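PDB 6IWF: ferric iron-binding protein HitA, which binds ferric iron and, as a solute-binding protein of the periplasmic binding protein clan, probably hands it on for uptake into the cell. Local coordinates for residues A[2-7]-A[28-33]; A[21-26]-A[242-247]. All coordinates share one frame; numbering follows the deposited sequence.

Contact 1 (A[2-7]-A[28-33]); sequences PVTLTL and GIQVKI
Leu-5 meets Ile-29 because the leucine's CG stands opposite its own carbonyl carbon (chi1 -72°) while the isoleucine's CG2 branch lies anti to the backbone N. CG of Leu-5 thus comes 4.0 Å from CG2 of Ile-29, and the same methyl reaches the carbonyl O of Val-3. Two residues on, CG1 of Val-31, also anti to its backbone N (chi1 177°), rests 4.0 Å from CB of Leu-7. Leu-5, Leu-7, Val-31 and Ile-33 form one oily face of the sheet, and Ile-29 extends it at the end of the ladder. Beta-branched valine and isoleucine favour an extended chain, and leucine fills the space between sheet and helix. Helix 13-27 covers this side through Ala-20 and Phe-23, and helix 238-248 adds Phe-244 against Leu-5.

The opposite face carries Thr-4, Thr-6, Gln-30 and Lys-32. OG1 of Thr-4 lies 3.6 Å from CB of Gln-30, a van der Waals contact, whereas its CG2 methyl packs 3.9 Å from CB of Lys-32. The lysine lays its inner methylene beside the threonine and carries its charged end away from strand 4-7, which suits this exposed place.

Between the faces, the backbones are laced in parallel register. Leu-5 N donates to Gln-30 O at 2.8 Å, and Leu-5 O in turn accepts from Lys-32 N, so Leu-5 is gripped at both its amide and its carbonyl. The bond from Leu-7 N to Lys-32 O is nearly straight, 176° at the hydrogen. Toward the start of the ladder the pairing frays: Gln-30 N to Val-3 O is weak, at 3.4 Å. Gly-28, with positive phi, lets the chain leave the helix before entering strand 30-33. Strand 4-9, helix 13-27 and strand 30-35 together make the classic beta-alpha-beta unit of a periplasmic binding protein lobe.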
loop_
_atom_site.group_PDB
_atom_site.type_symbol
_atom_site.label_atom_id
_atom_site.label_comp_id
_atom_site.label_asym_id
_atom_site.label_seq_id
_atom_site.Cartn_x
_atom_site.Cartn_y
_atom_site.Cartn_z
ATOM N N PRO A 2 -14.833 13.068 28.153
ATOM C CA PRO A 2 -13.949 12.036 27.598
ATOM C C PRO A 2 -13.438 12.403 26.205
ATOM O O PRO A 2 -14.220 12.849 25.364
ATOM C CB PRO A 2 -14.849 10.795 27.542
ATOM C CG PRO A 2 -16.232 11.346 27.429
ATOM C CD PRO A 2 -16.231 12.611 28.243
ATOM N N VAL A 3 -12.136 12.220 25.973
ATOM C CA VAL A 3 -11.551 12.562 24.682
ATOM C C VAL A 3 -12.022 11.575 23.620
ATOM O O VAL A 3 -12.116 10.361 23.860
ATOM C CB VAL A 3 -10.013 12.584 24.771
ATOM C CG1 VAL A 3 -9.386 12.727 23.385
ATOM C CG2 VAL A 3 -9.551 13.723 25.650
ATOM N N THR A 4 -12.334 12.100 22.437
ATOM C CA THR A 4 -12.583 11.291 21.252
ATOM C C THR A 4 -11.556 11.680 20.194
ATOM O O THR A 4 -11.509 12.840 19.772
ATOM C CB THR A 4 -14.009 11.506 20.740
ATOM O OG1 THR A 4 -14.940 10.984 21.699
ATOM C CG2 THR A 4 -14.220 10.806 19.394
ATOM N N LEU A 5 -10.702 10.730 19.811
ATOM C CA LEU A 5 -9.788 10.935 18.691
ATOM C C LEU A 5 -10.539 10.741 17.379
ATOM O O LEU A 5 -11.425 9.889 17.278
ATOM C CB LEU A 5 -8.614 9.957 18.753
ATOM C CG LEU A 5 -7.531 10.144 19.814
ATOM C CD1 LEU A 5 -6.423 9.093 19.670
ATOM C CD2 LEU A 5 -6.945 11.548 19.752
ATOM N N THR A 6 -10.181 11.535 16.375
ATOM C CA THR A 6 -10.704 11.371 15.024
ATOM C C THR A 6 -9.607 10.752 14.167
ATOM O O THR A 6 -8.507 11.306 14.080
ATOM C CB THR A 6 -11.161 12.705 14.434
ATOM O OG1 THR A 6 -12.180 13.283 15.269
ATOM C CG2 THR A 6 -11.723 12.495 13.035
ATOM N N LEU A 7 -9.894 9.586 13.585
ATOM C CA LEU A 7 -8.980 8.878 12.703
ATOM C C LEU A 7 -9.470 9.043 11.273
ATOM O O LEU A 7 -10.580 8.617 10.948
ATOM C CB LEU A 7 -8.900 7.391 13.059
ATOM C CG LEU A 7 -8.117 6.505 12.080
ATOM C CD1 LEU A 7 -6.646 6.936 12.088
ATOM C CD2 LEU A 7 -8.260 5.013 12.424
ATOM N N GLY A 28 -9.677 3.306 26.890
ATOM C CA GLY A 28 -10.918 4.004 27.125
ATOM C C GLY A 28 -11.132 5.220 26.253
ATOM O O GLY A 28 -12.193 5.847 26.347
ATOM N N ILE A 29 -10.161 5.568 25.408
ATOM C CA ILE A 29 -10.281 6.711 24.507
ATOM C C ILE A 29 -11.124 6.297 23.307
ATOM O O ILE A 29 -10.807 5.321 22.619
ATOM C CB ILE A 29 -8.899 7.217 24.067
ATOM C CG1 ILE A 29 -8.088 7.685 25.274
ATOM C CG2 ILE A 29 -9.044 8.371 23.094
ATOM C CD1 ILE A 29 -6.652 8.056 24.944
ATOM N N GLN A 30 -12.208 7.030 23.061
ATOM C CA GLN A 30 -13.060 6.729 21.921
ATOM C C GLN A 30 -12.363 7.158 20.636
ATOM O O GLN A 30 -11.677 8.181 20.602
ATOM C CB GLN A 30 -14.405 7.446 22.043
ATOM C CG GLN A 30 -14.975 7.486 23.449
ATOM C CD GLN A 30 -15.759 6.237 23.788
ATOM O OE1 GLN A 30 -15.807 5.287 23.004
ATOM N NE2 GLN A 30 -16.382 6.229 24.962
ATOM N N VAL A 31 -12.544 6.374 19.579
ATOM C CA VAL A 31 -11.952 6.661 18.275
ATOM C C VAL A 31 -13.078 6.733 17.254
ATOM O O VAL A 31 -13.739 5.724 16.979
ATOM C CB VAL A 31 -10.916 5.609 17.863
ATOM C CG1 VAL A 31 -10.401 5.916 16.466
ATOM C CG2 VAL A 31 -9.770 5.554 18.862
ATOM N N LYS A 32 -13.285 7.920 16.684
ATOM C CA LYS A 32 -14.221 8.133 15.588
ATOM C C LYS A 32 -13.454 8.022 14.273
ATOM O O LYS A 32 -12.326 8.507 14.179
ATOM C CB LYS A 32 -14.863 9.516 15.722
ATOM C CG LYS A 32 -15.887 9.867 14.670
ATOM C CD LYS A 32 -16.244 11.350 14.752
ATOM C CE LYS A 32 -17.446 11.680 13.872
ATOM N NZ LYS A 32 -17.385 10.970 12.559
ATOM N N ILE A 33 -14.052 7.374 13.267
ATOM C CA ILE A 33 -13.351 7.076 12.012
ATOM C C ILE A 33 -14.031 7.789 10.851
ATOM O O ILE A 33 -15.219 7.567 10.580
ATOM C CB ILE A 33 -13.268 5.568 11.725
ATOM C CG1 ILE A 33 -12.560 4.842 12.866
ATOM C CG2 ILE A 33 -12.537 5.322 10.383
ATOM C CD1 ILE A 33 -12.362 3.365 12.613
#

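Contact 2 (A[21-26]-A[242-247]); sequences KAFQDK and QQFVAF
Ala-22 opens the contact against Phe-247. Its small CB lets the phenylalanine ring come close, meeting its edge in the ring plane at 3.7 Å from CE2.

Phe-23, next in sequence, has the largest share. With CG anti to the backbone N (chi1 -174°), its ring projects toward helix 238-248 and enters between Phe-244 and Phe-247. Phe-244 presents its edge to the Phe-23 face in a T-shaped stack, the planes at 70°. The two centroids are 4.9 Å apart. CD2 of Phe-244 is 3.5 Å from CD2 of Phe-23, and CB of Phe-244 makes a CH-pi contact over the same face. Toward Phe-247 the roles reverse: the edge of Phe-23 points at the face of Phe-247 in an offset edge-to-face pair, centroids 5.7 Å apart. The three phenylalanines form an aromatic cluster that joins the early helix of this solute-binding fold to one from late in the chain, the two segments crossing at 119°. Phenylalanine is long enough to help span the 10.6 Å between their axes. CG of Gln-243 lies in the plane of the Phe-23 ring at its edge, 3.9 Å from CE1, offering its CG methylene to the cluster.

Asp-25 serves its own helix instead: its OD1 takes a salt bridge from NZ of Lys-21 through the syn lone pair, a natural pairing one turn apart on an exposed helix face. Lys-26 ends the segment, laying its CD 4.3 Å from CE1 of Phe-247 while NZ heads off toward a long, weak ion pair with Glu-252.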
loop_
_atom_site.group_PDB
_atom_site.type_symbol
_atom_site.label_atom_id
_atom_site.label_comp_id
_atom_site.label_asym_id
_atom_site.label_seq_id
_atom_site.Cartn_x
_atom_site.Cartn_y
_atom_site.Cartn_z
ATOM N N LYS A 21 -10.812 -0.229 17.539
ATOM C CA LYS A 21 -11.429 -0.988 18.624
ATOM C C LYS A 21 -10.393 -1.387 19.666
ATOM O O LYS A 21 -10.620 -1.235 20.872
ATOM C CB LYS A 21 -12.132 -2.227 18.064
ATOM C CG LYS A 21 -12.938 -3.018 19.104
ATOM C CD LYS A 21 -13.767 -2.093 19.993
ATOM C CE LYS A 21 -15.043 -2.774 20.488
ATOM N NZ LYS A 21 -15.550 -2.176 21.762
ATOM N N ALA A 22 -9.240 -1.891 19.214
ATOM C CA ALA A 22 -8.202 -2.315 20.148
ATOM C C ALA A 22 -7.710 -1.154 21.007
ATOM O O ALA A 22 -7.526 -1.308 22.219
ATOM C CB ALA A 22 -7.036 -2.957 19.392
ATOM N N PHE A 23 -7.490 0.018 20.402
ATOM C CA PHE A 23 -7.050 1.176 21.178
ATOM C C PHE A 23 -8.118 1.610 22.176
ATOM O O PHE A 23 -7.804 1.938 23.326
ATOM C CB PHE A 23 -6.704 2.336 20.239
ATOM C CG PHE A 23 -6.112 3.526 20.932
ATOM C CD1 PHE A 23 -4.792 3.512 21.344
ATOM C CD2 PHE A 23 -6.870 4.670 21.140
ATOM C CE1 PHE A 23 -4.235 4.604 21.963
ATOM C CE2 PHE A 23 -6.321 5.774 21.755
ATOM C CZ PHE A 23 -5.006 5.742 22.170
ATOM N N GLN A 24 -9.381 1.628 21.739
ATOM C CA GLN A 24 -10.490 2.073 22.582
ATOM C C GLN A 24 -10.676 1.155 23.785
ATOM O O GLN A 24 -10.951 1.623 24.897
ATOM C CB GLN A 24 -11.760 2.136 21.732
ATOM C CG GLN A 24 -13.040 2.522 22.442
ATOM C CD GLN A 24 -14.167 2.805 21.454
ATOM O OE1 GLN A 24 -14.086 3.741 20.649
ATOM N NE2 GLN A 24 -15.217 1.983 21.497
ATOM N N ASP A 25 -10.523 -0.158 23.581
ATOM C CA ASP A 25 -10.629 -1.100 24.692
ATOM C C ASP A 25 -9.458 -0.956 25.660
ATOM O O ASP A 25 -9.632 -1.083 26.878
ATOM C CB ASP A 25 -10.711 -2.530 24.155
ATOM C CG ASP A 25 -11.938 -2.760 23.289
ATOM O OD1 ASP A 25 -12.733 -1.811 23.100
ATOM O OD2 ASP A 25 -12.112 -3.894 22.793
ATOM N N LYS A 26 -8.262 -0.671 25.140
ATOM C CA LYS A 26 -7.071 -0.611 25.985
ATOM C C LYS A 26 -7.024 0.664 26.822
ATOM O O LYS A 26 -6.601 0.635 27.983
ATOM C CB LYS A 26 -5.816 -0.709 25.119
ATOM C CG LYS A 26 -4.518 -0.729 25.906
ATOM C CD LYS A 26 -3.946 -2.141 25.941
ATOM C CE LYS A 26 -2.994 -2.343 27.105
ATOM N NZ LYS A 26 -2.506 -3.761 27.176
ATOM N N GLN A 242 -0.380 10.888 19.709
ATOM C CA GLN A 242 0.906 10.202 19.740
ATOM C C GLN A 242 0.765 8.816 20.350
ATOM O O GLN A 242 1.390 7.856 19.887
ATOM C CB GLN A 242 1.934 11.016 20.523
ATOM C CG GLN A 242 2.265 12.364 19.898
ATOM C CD GLN A 242 3.361 12.288 18.841
ATOM O OE1 GLN A 242 4.065 11.280 18.707
ATOM N NE2 GLN A 242 3.515 13.368 18.094
ATOM N N GLN A 243 -0.054 8.698 21.392
ATOM C CA GLN A 243 -0.301 7.391 21.995
ATOM C C GLN A 243 -0.916 6.429 20.988
ATOM O O GLN A 243 -0.574 5.236 20.961
ATOM C CB GLN A 243 -1.227 7.568 23.197
ATOM C CG GLN A 243 -1.457 6.348 24.024
ATOM C CD GLN A 243 -2.239 6.690 25.274
ATOM O OE1 GLN A 243 -2.288 7.852 25.681
ATOM N NE2 GLN A 243 -2.868 5.685 25.881
ATOM N N PHE A 244 -1.844 6.926 20.170
ATOM C CA PHE A 244 -2.505 6.074 19.190
ATOM C C PHE A 244 -1.515 5.529 18.164
ATOM O O PHE A 244 -1.520 4.329 17.863
ATOM C CB PHE A 244 -3.630 6.840 18.498
ATOM C CG PHE A 244 -4.425 5.997 17.561
ATOM C CD1 PHE A 244 -4.027 5.835 16.230
ATOM C CD2 PHE A 244 -5.549 5.318 18.009
ATOM C CE1 PHE A 244 -4.755 5.023 15.368
ATOM C CE2 PHE A 244 -6.280 4.512 17.150
ATOM C CZ PHE A 244 -5.887 4.371 15.827
ATOM N N VAL A 245 -0.672 6.397 17.597
ATOM C CA VAL A 245 0.267 5.930 16.575
ATOM C C VAL A 245 1.272 4.961 17.188
ATOM O O VAL A 245 1.607 3.933 16.590
ATOM C CB VAL A 245 0.966 7.110 15.874
ATOM C CG1 VAL A 245 2.046 6.589 14.945
ATOM C CG2 VAL A 245 -0.045 7.894 15.058
ATOM N N ALA A 246 1.718 5.240 18.416
ATOM C CA ALA A 246 2.584 4.295 19.112
ATOM C C ALA A 246 1.894 2.946 19.299
ATOM O O ALA A 246 2.528 1.890 19.155
ATOM C CB ALA A 246 3.018 4.885 20.455
ATOM N N PHE A 247 0.596 2.955 19.601
ATOM C CA PHE A 247 -0.116 1.698 19.803
ATOM C C PHE A 247 -0.252 0.922 18.495
ATOM O O PHE A 247 -0.274 -0.316 18.509
ATOM C CB PHE A 247 -1.478 1.972 20.446
ATOM C CG PHE A 247 -2.314 0.750 20.641
ATOM C CD1 PHE A 247 -2.089 -0.091 21.719
ATOM C CD2 PHE A 247 -3.325 0.439 19.747
ATOM C CE1 PHE A 247 -2.854 -1.225 21.894
ATOM C CE2 PHE A 247 -4.098 -0.691 19.920
ATOM C CZ PHE A 247 -3.860 -1.522 21.008
#

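From the N terminus the chain runs through strand 4-9 and helix 13-27 into strand 30-35, where contact 1 closes a short, local loop. Helix 13-27 lies within that loop, and its segment 21-26 waits more than two hundred residues for its partner 242-247, so contact 2 closes a far longer loop. The two loops cross and neither nests in the other. They also touch: OE1 of Gln-24 probably accepts a hydrogen bond from Val-31 N, and the helix turn bearing Phe-23 lies against the strand-end region of contact 1. Contact 1 thus joins two parallel strands of the sheet, while contact 2 ties the helix connecting them to helix 238-248, late in the chain.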